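Local coordinates for uncharacterized protein SP1917 (Streptococcus pneumoniae, PDB 3C9P) that is of unknown function but belongs to the bacterial DUF2200 family and folds as a compact, mainly helical single chain, at residues K7-K12 / P91-I96; S39-Y44 / R97-L102. All blocks are in the same frame, centred on the assembly; numbering follows the deposited sequence.

Contact 1. Residues K7-K12 / P91-I96; sequences KLYNMK and PLMQEI
The loop leading into helix 13-26 docks on the first turns of helix 91-107 through Tyr9, whose ring is laid against Leu92, Met93 and Ile96. Leu92 CD2 sits almost exactly over the middle of one ring face, 3.5 Å from the centroid and 4° off the normal, a CH-pi contact. Ile96 CD1 comes in obliquely, 3.7 Å from Tyr9 CE1, and the methyl of Met93, a selenomethionine here, reaches the same atom with CE at 3.8 Å. That end can curl back to the ring because the Met93 chain bends at both chi2 and chi3 (58° and 82°).

Leu92, Met93 and Ile96 follow the i, i+1, i+4 spacing of one helix flank, and apolar chains suit them because this flank packs against the ring and Leu8. Tyrosine suits its place in two ways: the ring supplies a broad apolar face, while OH bonds to Asp90 OD2 just before the helix. Asp90 also takes the amide of Leu92 through OD1, tying the tyrosine and the helix start to one carboxylate. Alongside, Leu8 CD2 meets Ile96 CG2 tip to tip at 3.8 Å and lies 4.1 Å from Met93 SE, the Leu8 and Met93 chains crossing near a right angle. Phe63 of helix 59-64 packs on both Leu92 and Ile96.

Contact 2. Residues S39-Y44 / R97-L102; sequences SWLTGY and RRLDKL. With EDO (1,2-ethanediol), chain B.
Thr42 OG1, next in sequence to the Leu41 that packs on Leu99, is gripped twice: it bonds to Thr38 O one turn back and accepts a hydrogen bond from Tyr44 N at 3.3 Å, with an N-H...O angle of 157°. The second bond makes an ST turn, and it lies where helix 31-42 ends beside helix 91-107 in this mainly helical fold. Gly43 leaves the helix with a positive phi of 88°, a turn open to it because it has no CB to press on the carbonyl O of Thr42. Ser39 OG closes the same corner by donating to Tyr44 O over 2.6 Å, in the carbonyl plane.

Across the helix pair the contact is apolar. Leu41 points at the partner helix, with CG anti to the backbone N (chi1 173°), and sets CD2 3.7 Å from Leu99 CB. Leu102 CD1 is shared: it stands 4.1 Å from Leu41 CB and meets the Trp40 indole at its edge, near the ring plane, 4.0 Å from CZ3. Leucine suits these sites, its branched end filling space between helices, while tryptophan adds reach: Trp40 NE1 bonds to Glu120 OE2, and the ring also packs on helix 112-119. Arg98 sets out toward helix 31-42 but turns its guanidinium away to a salt bridge with Glu95.

On another side of helix 91-107, Arg97 NH1 donates to Asp100 OD2, a salt bridge of 2.9 Å within one turn. A 1,2-ethanediol that probably came in with the crystallisation solution lies there, its O2 giving Asp100 OD1 a weak hydrogen bond of 3.4 Å.

Contacts 1 and 2 share helix 91-107, contact 1 using its first six residues and contact 2 the next six. Their centres lie 12 Å apart, contact 2 close to the centre of the chain and contact 1 farther out. Along the sequence the segments alternate, 7-12, 39-44, 91-96, 97-102, so one late helix receives first the N-terminal lead-in and then the end of helix 31-42. The two meet directly where Glu95 O lies 3.8 Å from Leu41 CD2, and again where Leu8 CD2 packs 4.2 Å from Arg97 NH1. Helix 91-107 thus brings sequence-distant parts of the DUF2200 chain together along consecutive turns.

Contact 1. Residues K7-K12 / P91-I96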
loop_
_atom_site.group_PDB
_atom_site.type_symbol
_atom_site.label_atom_id
_atom_site.label_comp_id
_atom_site.label_asym_id
_atom_site.label_seq_id
_atom_site.Cartn_x
_atom_site.Cartn_y
_atom_site.Cartn_z
ATOM N N LYS A 7 14.716 3.644 7.680
ATOM C CA LYS A 7 14.904 2.296 8.239
ATOM C C LYS A 7 13.835 1.326 7.704
ATOM O O LYS A 7 14.118 0.149 7.478
ATOM C CB LYS A 7 14.919 2.316 9.789
ATOM C CG LYS A 7 16.179 3.026 10.335
ATOM C CD LYS A 7 16.281 3.146 11.861
ATOM C CE LYS A 7 17.459 4.105 12.190
ATOM N NZ LYS A 7 17.615 4.478 13.641
ATOM N N LEU A 8 12.627 1.827 7.474
ATOM C CA LEU A 8 11.567 1.016 6.860
ATOM C C LEU A 8 11.970 0.377 5.515
ATOM O O LEU A 8 11.591 -0.759 5.215
ATOM C CB LEU A 8 10.311 1.872 6.650
ATOM C CG LEU A 8 9.082 1.197 6.060
ATOM C CD1 LEU A 8 8.576 0.003 6.917
ATOM C CD2 LEU A 8 7.992 2.242 5.925
ATOM N N TYR A 9 12.706 1.116 4.701
ATOM C CA TYR A 9 13.034 0.651 3.354
ATOM C C TYR A 9 13.807 -0.665 3.373
ATOM O O TYR A 9 13.751 -1.420 2.412
ATOM C CB TYR A 9 13.862 1.688 2.614
ATOM C CG TYR A 9 13.236 3.056 2.451
ATOM C CD1 TYR A 9 11.861 3.277 2.692
ATOM C CD2 TYR A 9 14.017 4.134 2.017
ATOM C CE1 TYR A 9 11.306 4.519 2.540
ATOM C CE2 TYR A 9 13.462 5.394 1.843
ATOM C CZ TYR A 9 12.106 5.573 2.122
ATOM O OH TYR A 9 11.556 6.811 1.944
ATOM N N ASN A 10 14.545 -0.923 4.453
ATOM C CA ASN A 10 15.404 -2.083 4.514
ATOM C C ASN A 10 14.807 -3.223 5.310
ATOM O O ASN A 10 15.437 -4.270 5.432
ATOM C CB ASN A 10 16.779 -1.696 5.056
ATOM C CG ASN A 10 17.421 -0.600 4.226
ATOM O OD1 ASN A 10 17.380 -0.646 2.991
ATOM N ND2 ASN A 10 17.965 0.425 4.898
HETATM N N MSE A 11 13.610 -3.018 5.862
HETATM C CA MSE A 11 12.870 -4.121 6.503
HETATM C C MSE A 11 12.340 -5.061 5.433
HETATM O O MSE A 11 12.026 -4.629 4.338
HETATM C CB MSE A 11 11.752 -3.587 7.383
HETATM C CG MSE A 11 12.332 -2.704 8.507
HETATM SE SE MSE A 11 10.880 -2.111 9.664
HETATM C CE MSE A 11 11.781 -0.565 10.514
ATOM N N LYS A 12 12.292 -6.357 5.740
ATOM C CA LYS A 12 11.862 -7.341 4.741
ATOM C C LYS A 12 10.424 -7.130 4.283
ATOM O O LYS A 12 9.523 -6.956 5.105
ATOM C CB LYS A 12 12.079 -8.766 5.255
ATOM C CG LYS A 12 13.549 -9.090 5.557
ATOM C CD LYS A 12 14.425 -9.024 4.331
ATOM C CE LYS A 12 15.914 -9.436 4.631
ATOM N NZ LYS A 12 16.124 -10.196 5.893
ATOM N N PRO A 91 10.013 10.571 -2.265
ATOM C CA PRO A 91 9.057 9.962 -3.176
ATOM C C PRO A 91 8.765 8.506 -2.875
ATOM O O PRO A 91 7.658 8.027 -3.152
ATOM C CB PRO A 91 9.729 10.091 -4.563
ATOM C CG PRO A 91 11.155 10.362 -4.285
ATOM C CD PRO A 91 11.237 11.017 -2.952
ATOM N N LEU A 92 9.751 7.798 -2.331
ATOM C CA LEU A 92 9.540 6.393 -1.991
ATOM C C LEU A 92 8.615 6.296 -0.786
ATOM O O LEU A 92 7.655 5.534 -0.817
ATOM C CB LEU A 92 10.859 5.664 -1.724
ATOM C CG LEU A 92 10.755 4.169 -1.367
ATOM C CD1 LEU A 92 10.064 3.373 -2.476
ATOM C CD2 LEU A 92 12.167 3.601 -1.125
HETATM N N MSE A 93 8.903 7.059 0.271
HETATM C CA MSE A 93 8.020 7.092 1.432
HETATM C C MSE A 93 6.590 7.527 1.013
HETATM O O MSE A 93 5.599 7.079 1.586
HETATM C CB MSE A 93 8.566 8.028 2.504
HETATM C CG MSE A 93 7.819 7.971 3.865
HETATM SE SE MSE A 93 7.834 6.145 4.641
HETATM C CE MSE A 93 9.607 6.201 5.450
ATOM N N GLN A 94 6.489 8.432 0.044
ATOM C CA GLN A 94 5.174 8.914 -0.356
ATOM C C GLN A 94 4.303 7.785 -0.936
ATOM O O GLN A 94 3.130 7.697 -0.584
ATOM C CB GLN A 94 5.290 10.137 -1.274
ATOM C CG GLN A 94 3.986 10.799 -1.599
ATOM C CD GLN A 94 4.160 12.033 -2.482
ATOM O OE1 GLN A 94 4.693 11.955 -3.589
ATOM N NE2 GLN A 94 3.697 13.169 -1.997
ATOM N N GLU A 95 4.873 6.912 -1.775
ATOM C CA GLU A 95 4.145 5.748 -2.334
ATOM C C GLU A 95 3.781 4.757 -1.229
ATOM O O GLU A 95 2.693 4.183 -1.231
ATOM C CB GLU A 95 4.965 5.026 -3.424
ATOM C CG GLU A 95 5.434 5.915 -4.614
ATOM C CD GLU A 95 4.295 6.620 -5.366
ATOM O OE1 GLU A 95 3.121 6.502 -4.966
ATOM O OE2 GLU A 95 4.588 7.296 -6.380
ATOM N N ILE A 96 4.704 4.560 -0.291
ATOM C CA ILE A 96 4.488 3.655 0.841
ATOM C C ILE A 96 3.299 4.154 1.666
ATOM O O ILE A 96 2.432 3.366 2.062
ATOM C CB ILE A 96 5.764 3.539 1.709
ATOM C CG1 ILE A 96 6.797 2.651 0.984
ATOM C CG2 ILE A 96 5.449 3.047 3.154
ATOM C CD1 ILE A 96 8.236 2.574 1.648
#

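Contact 2. Residues S39-Y44 / R97-L102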
loop_
_atom_site.group_PDB
_atom_site.type_symbol
_atom_site.label_atom_id
_atom_site.label_comp_id
_atom_site.label_asym_id
_atom_site.label_seq_id
_atom_site.Cartn_x
_atom_site.Cartn_y
_atom_site.Cartn_z
ATOM N N SER A 39 -1.929 -4.192 -5.723
ATOM C CA SER A 39 -1.835 -4.402 -7.175
ATOM C C SER A 39 -2.282 -3.156 -7.978
ATOM O O SER A 39 -1.605 -2.717 -8.905
ATOM C CB SER A 39 -2.707 -5.594 -7.562
ATOM O OG SER A 39 -2.678 -5.793 -8.976
ATOM N N TRP A 40 -3.420 -2.589 -7.598
ATOM C CA TRP A 40 -3.929 -1.376 -8.239
ATOM C C TRP A 40 -2.919 -0.229 -8.177
ATOM O O TRP A 40 -2.599 0.388 -9.192
ATOM C CB TRP A 40 -5.257 -0.968 -7.587
ATOM C CG TRP A 40 -5.812 0.300 -8.160
ATOM C CD1 TRP A 40 -6.491 0.459 -9.327
ATOM C CD2 TRP A 40 -5.723 1.583 -7.569
ATOM N NE1 TRP A 40 -6.840 1.773 -9.499
ATOM C CE2 TRP A 40 -6.386 2.482 -8.421
ATOM C CE3 TRP A 40 -5.182 2.054 -6.364
ATOM C CZ2 TRP A 40 -6.492 3.833 -8.139
ATOM C CZ3 TRP A 40 -5.273 3.409 -6.089
ATOM C CH2 TRP A 40 -5.950 4.275 -6.959
ATOM N N LEU A 41 -2.383 0.016 -6.990
ATOM C CA LEU A 41 -1.446 1.115 -6.776
ATOM C C LEU A 41 -0.152 0.978 -7.559
ATOM O O LEU A 41 0.310 1.942 -8.195
ATOM C CB LEU A 41 -1.100 1.247 -5.276
ATOM C CG LEU A 41 0.003 2.243 -4.954
ATOM C CD1 LEU A 41 -0.463 3.699 -5.275
ATOM C CD2 LEU A 41 0.402 2.131 -3.486
ATOM N N THR A 42 0.433 -0.213 -7.503
ATOM C CA THR A 42 1.796 -0.419 -7.977
ATOM C C THR A 42 1.897 -0.961 -9.406
ATOM O O THR A 42 2.939 -0.829 -10.032
ATOM C CB THR A 42 2.520 -1.411 -7.055
ATOM O OG1 THR A 42 1.814 -2.643 -7.109
ATOM C CG2 THR A 42 2.556 -0.897 -5.591
ATOM N N GLY A 43 0.843 -1.587 -9.918
ATOM C CA GLY A 43 0.916 -2.254 -11.219
ATOM C C GLY A 43 1.392 -3.707 -11.153
ATOM O O GLY A 43 1.348 -4.412 -12.153
ATOM N N TYR A 44 1.864 -4.157 -9.989
ATOM C CA TYR A 44 2.168 -5.585 -9.768
ATOM C C TYR A 44 0.879 -6.393 -9.899
ATOM O O TYR A 44 -0.171 -5.938 -9.426
ATOM C CB TYR A 44 2.651 -5.799 -8.341
ATOM C CG TYR A 44 4.100 -5.475 -8.068
ATOM C CD1 TYR A 44 5.133 -6.141 -8.724
ATOM C CD2 TYR A 44 4.434 -4.546 -7.082
ATOM C CE1 TYR A 44 6.493 -5.846 -8.421
ATOM C CE2 TYR A 44 5.754 -4.252 -6.777
ATOM C CZ TYR A 44 6.779 -4.897 -7.455
ATOM O OH TYR A 44 8.083 -4.606 -7.098
ATOM N N ARG A 97 3.264 5.458 1.925
ATOM C CA ARG A 97 2.194 6.040 2.731
ATOM C C ARG A 97 0.877 6.046 1.971
ATOM O O ARG A 97 -0.171 5.939 2.588
ATOM C CB ARG A 97 2.553 7.442 3.221
ATOM C CG ARG A 97 3.692 7.455 4.263
ATOM C CD ARG A 97 3.254 6.705 5.537
ATOM N NE ARG A 97 4.248 6.812 6.601
ATOM C CZ ARG A 97 4.865 5.782 7.174
ATOM N NH1 ARG A 97 4.612 4.545 6.796
ATOM N NH2 ARG A 97 5.739 5.999 8.143
ATOM N N ARG A 98 0.921 6.142 0.644
ATOM C CA ARG A 98 -0.329 5.998 -0.134
ATOM C C ARG A 98 -0.902 4.590 0.033
ATOM O O ARG A 98 -2.122 4.436 0.221
ATOM C CB ARG A 98 -0.122 6.325 -1.616
ATOM C CG ARG A 98 0.085 7.791 -1.898
ATOM C CD ARG A 98 0.473 8.022 -3.347
ATOM N NE ARG A 98 0.557 9.459 -3.615
ATOM C CZ ARG A 98 1.424 10.052 -4.426
ATOM N NH1 ARG A 98 2.349 9.356 -5.076
ATOM N NH2 ARG A 98 1.363 11.364 -4.582
ATOM N N LEU A 99 -0.048 3.567 0.012
ATOM C CA LEU A 99 -0.560 2.208 0.352
ATOM C C LEU A 99 -1.150 2.124 1.772
ATOM O O LEU A 99 -2.223 1.520 1.991
ATOM C CB LEU A 99 0.478 1.097 0.117
ATOM C CG LEU A 99 -0.069 -0.323 0.390
ATOM C CD1 LEU A 99 -1.243 -0.660 -0.524
ATOM C CD2 LEU A 99 1.040 -1.376 0.280
ATOM N N ASP A 100 -0.475 2.746 2.733
ATOM C CA ASP A 100 -0.991 2.750 4.111
ATOM C C ASP A 100 -2.386 3.350 4.178
ATOM O O ASP A 100 -3.222 2.869 4.961
ATOM C CB ASP A 100 -0.087 3.498 5.076
ATOM C CG ASP A 100 1.229 2.757 5.367
ATOM O OD1 ASP A 100 1.261 1.512 5.482
ATOM O OD2 ASP A 100 2.248 3.446 5.509
ATOM N N LYS A 101 -2.624 4.419 3.406
ATOM C CA LYS A 101 -3.941 5.063 3.345
ATOM C C LYS A 101 -4.988 4.105 2.765
ATOM O O LYS A 101 -6.097 4.000 3.306
ATOM C CB LYS A 101 -3.874 6.374 2.523
ATOM C CG LYS A 101 -5.147 7.216 2.525
ATOM C CD LYS A 101 -5.480 7.713 3.919
ATOM C CE LYS A 101 -6.239 9.024 3.870
ATOM N NZ LYS A 101 -6.600 9.394 5.278
ATOM N N LEU A 102 -4.641 3.398 1.684
ATOM C CA LEU A 102 -5.586 2.451 1.070
ATOM C C LEU A 102 -5.955 1.325 2.045
ATOM O O LEU A 102 -7.111 0.915 2.124
ATOM C CB LEU A 102 -5.033 1.858 -0.244
ATOM C CG LEU A 102 -4.644 2.861 -1.347
ATOM C CD1 LEU A 102 -3.973 2.162 -2.572
ATOM C CD2 LEU A 102 -5.883 3.645 -1.796
HETATM C C1 EDO B . 4.442 1.385 6.697
HETATM O O1 EDO B . 3.723 1.392 7.930
HETATM C C2 EDO B . 4.468 -0.039 6.175
HETATM O O2 EDO B . 3.428 -0.780 6.812
#